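Local coordinates for putative iron binding protein (Bordetella pertussis Tohama I, PDB 2OWS) that binds ferric iron and probably serves as the solute-binding component of a bacterial iron-uptake system, at residues V134-G139 and I193-A198. Residues are numbered along the deposited sequence; the frame is centred on the assembly and turned at random.
Sequences VCIRSG and IGLANA. With OXL (oxalate ion), chain C.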
ATOM      1  N   VAL A 134      18.877  -2.989  13.162  1.00  7.20           N
ATOM      2  CA  VAL A 134      17.771  -2.622  12.252  1.00  7.05           C
ATOM      3  C   VAL A 134      18.094  -3.014  10.801  1.00  7.10           C
ATOM      4  O   VAL A 134      19.171  -2.709  10.271  1.00  7.15           O
ATOM      5  CB  VAL A 134      17.482  -1.105  12.337  1.00  7.10           C
ATOM      6  CG1 VAL A 134      16.337  -0.730  11.377  1.00  7.66           C
ATOM      7  CG2 VAL A 134      17.140  -0.695  13.763  1.00  8.12           C
ATOM      8  N   CYS A 135      17.116  -3.661  10.157  1.00  6.42           N
ATOM      9  CA  CYS A 135      17.169  -3.879   8.707  1.00  6.83           C
ATOM     10  C   CYS A 135      16.087  -3.062   8.006  1.00  6.13           C
ATOM     11  O   CYS A 135      14.960  -2.956   8.504  1.00  6.46           O
ATOM     12  CB  CYS A 135      16.959  -5.354   8.366  1.00  7.02           C
ATOM     13  SG  CYS A 135      18.335  -6.463   8.764  1.00  9.59           S
ATOM     14  N   ILE A 136      16.443  -2.523   6.835  1.00  6.90           N
ATOM     15  CA  ILE A 136      15.505  -1.808   5.977  1.00  6.70           C
ATOM     16  C   ILE A 136      16.032  -1.780   4.551  1.00  6.76           C
ATOM     17  O   ILE A 136      17.240  -1.837   4.326  1.00  6.75           O
ATOM     18  CB  ILE A 136      15.243  -0.376   6.518  1.00  7.56           C
ATOM     19  CG1 ILE A 136      13.981   0.211   5.898  1.00  7.64           C
ATOM     20  CG2 ILE A 136      16.431   0.548   6.301  1.00  7.78           C
ATOM     21  CD1 ILE A 136      13.550   1.531   6.564  1.00  7.61           C
ATOM     22  N   ARG A 137      15.121  -1.752   3.578  1.00  6.11           N
ATOM     23  CA  ARG A 137      15.526  -1.566   2.189  1.00  6.90           C
ATOM     24  C   ARG A 137      15.883  -0.097   1.931  1.00  7.06           C
ATOM     25  O   ARG A 137      15.783   0.752   2.819  1.00  7.09           O
ATOM     26  CB  ARG A 137      14.413  -2.018   1.239  1.00  6.37           C
ATOM     27  CG  ARG A 137      13.287  -0.998   1.077  1.00  7.10           C
ATOM     28  CD  ARG A 137      12.132  -1.541   0.278  1.00  8.12           C
ATOM     29  NE  ARG A 137      12.564  -2.068  -1.010  1.00  8.01           N
ATOM     30  CZ  ARG A 137      11.805  -2.860  -1.769  1.00 10.13           C
ATOM     31  NH1 ARG A 137      10.584  -3.204  -1.366  1.00 11.98           N
ATOM     32  NH2 ARG A 137      12.274  -3.309  -2.925  1.00 11.23           N
ATOM     33  N   SER A 138      16.318   0.188   0.707  1.00  7.43           N
ATOM     34  CA  SER A 138      16.687   1.558   0.315  1.00  6.79           C
ATOM     35  C   SER A 138      15.700   2.605   0.801  1.00  6.91           C
ATOM     36  O   SER A 138      14.487   2.455   0.639  1.00  7.21           O
ATOM     37  CB  SER A 138      16.768   1.661  -1.217  1.00  6.67           C
ATOM     38  OG  SER A 138      16.884   3.017  -1.630  1.00  8.39           O
ATOM     39  N   GLY A 139      16.225   3.688   1.369  1.00  6.54           N
ATOM     40  CA  GLY A 139      15.387   4.797   1.801  1.00  7.48           C
ATOM     41  C   GLY A 139      14.660   5.511   0.677  1.00  7.38           C
ATOM     42  O   GLY A 139      13.684   6.222   0.930  1.00  7.84           O
ATOM     43  N   ILE A 193      14.959  -6.205  14.321  1.00  6.82           N
ATOM     44  CA  ILE A 193      13.728  -5.564  13.867  1.00  6.39           C
ATOM     45  C   ILE A 193      13.978  -4.894  12.514  1.00  5.83           C
ATOM     46  O   ILE A 193      15.119  -4.651  12.123  1.00  5.71           O
ATOM     47  CB  ILE A 193      13.233  -4.489  14.879  1.00  6.42           C
ATOM     48  CG1 ILE A 193      14.221  -3.310  14.983  1.00  7.01           C
ATOM     49  CG2 ILE A 193      12.975  -5.118  16.257  1.00  5.96           C
ATOM     50  CD1 ILE A 193      13.791  -2.219  15.997  1.00  7.48           C
ATOM     51  N   GLY A 194      12.902  -4.586  11.796  1.00  4.80           N
ATOM     52  CA  GLY A 194      13.047  -3.813  10.559  1.00  6.03           C
ATOM     53  C   GLY A 194      11.708  -3.341  10.073  1.00  5.78           C
ATOM     54  O   GLY A 194      10.685  -3.895  10.460  1.00  6.10           O
ATOM     55  N   LEU A 195      11.706  -2.317   9.221  1.00  5.75           N
ATOM     56  CA  LEU A 195      10.449  -1.846   8.627  1.00  6.18           C
ATOM     57  C   LEU A 195      10.223  -2.523   7.284  1.00  5.83           C
ATOM     58  O   LEU A 195      11.127  -2.603   6.465  1.00  6.41           O
ATOM     59  CB  LEU A 195      10.485  -0.332   8.402  1.00  6.34           C
ATOM     60  CG  LEU A 195      10.362   0.537   9.653  1.00  8.55           C
ATOM     61  CD1 LEU A 195      10.604   1.983   9.257  1.00 10.39           C
ATOM     62  CD2 LEU A 195       8.997   0.358  10.304  1.00 10.63           C
ATOM     63  N   ALA A 196       9.004  -2.997   7.084  1.00  5.16           N
ATOM     64  CA  ALA A 196       8.608  -3.688   5.860  1.00  5.28           C
ATOM     65  C   ALA A 196       7.085  -3.804   5.817  1.00  5.64           C
ATOM     66  O   ALA A 196       6.410  -3.603   6.818  1.00  5.98           O
ATOM     67  CB  ALA A 196       9.280  -5.061   5.794  1.00  6.14           C
ATOM     68  N   ASN A 197       6.524  -4.103   4.649  1.00  5.14           N
ATOM     69  CA  ASN A 197       5.077  -4.151   4.554  1.00  5.13           C
ATOM     70  C   ASN A 197       4.449  -5.410   5.132  1.00  5.29           C
ATOM     71  O   ASN A 197       4.948  -6.517   4.921  1.00  5.30           O
ATOM     72  CB  ASN A 197       4.614  -3.956   3.116  1.00  5.62           C
ATOM     73  CG  ASN A 197       4.802  -2.530   2.628  1.00  6.81           C
ATOM     74  OD1 ASN A 197       4.913  -1.604   3.425  1.00  7.65           O
ATOM     75  ND2 ASN A 197       4.812  -2.355   1.311  1.00  8.94           N
ATOM     76  N   ALA A 198       3.338  -5.238   5.848  1.00  5.15           N
ATOM     77  CA  ALA A 198       2.666  -6.359   6.481  1.00  5.69           C
ATOM     78  C   ALA A 198       2.256  -7.480   5.501  1.00  5.35           C
ATOM     79  O   ALA A 198       2.304  -8.669   5.861  1.00  5.02           O
ATOM     80  CB  ALA A 198       1.434  -5.844   7.248  1.00  6.18           C
TER
HETATM   81  C1  OXL C 325       9.385  -6.146  -2.427  0.70  8.15           C
HETATM   82  C2  OXL C 325       8.782  -7.251  -3.174  0.70  8.22           C
HETATM   83  O1  OXL C 325       8.889  -5.001  -2.542  0.70  9.10           O
HETATM   84  O2  OXL C 325       7.700  -7.029  -3.760  0.70 10.60           O
HETATM   85  O3  OXL C 325      10.356  -6.364  -1.659  0.70  6.63           O
HETATM   86  O4  OXL C 325       9.341  -8.371  -3.186  0.70 10.05           O
HETATM   87  O   HOH W   1      12.390  -2.495   4.033  1.00  6.13           O
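A short parallel strand pair in one lobe of this periplasmic-binding-protein fold sets Val134 beside Ile193. Cys135 N donates a nearly straight hydrogen bond (164°) to Ile193 O at 3.0 Å. The same oxygen receives a CA-H...O contact from Val134 CA at 3.3 Å. One step on, the pairing frays: the bond from Leu195 N to Cys135 O is weak, 3.4 Å long and bent to 129°. Beyond it a water bridges the diverging chains, accepting from Arg137 N at 2.9 Å and donating to Leu195 O at 2.7 Å. Val134 and Ile193 share one face of the sheet, where CG2 of the valine meets CG1 of the isoleucine at 4.1 Å. Ile136 and Leu195 run side by side; with CG1 anti to the backbone N (chi1 -163°) and the chain extended, Ile136 CD1 lies 4.0 Å from Leu195 CD1. Strand 193-197 lies between two neighbours in a mixed sheet, pairing parallel with strand 134-135 and antiparallel with strand 100-112, while the disulfide from Cys135 to Cys191 ties strand 134-135 to the residues just ahead of strand 193-197. Past the strand pair, the bent side chain of Arg137 reaches a bound oxalate: NH1 donates to its O1 at 2.7 Å, with O1 at the guanidinium edge and in its plane. Arg180 and the backbone N of Asp179 also hydrogen-bond this anion.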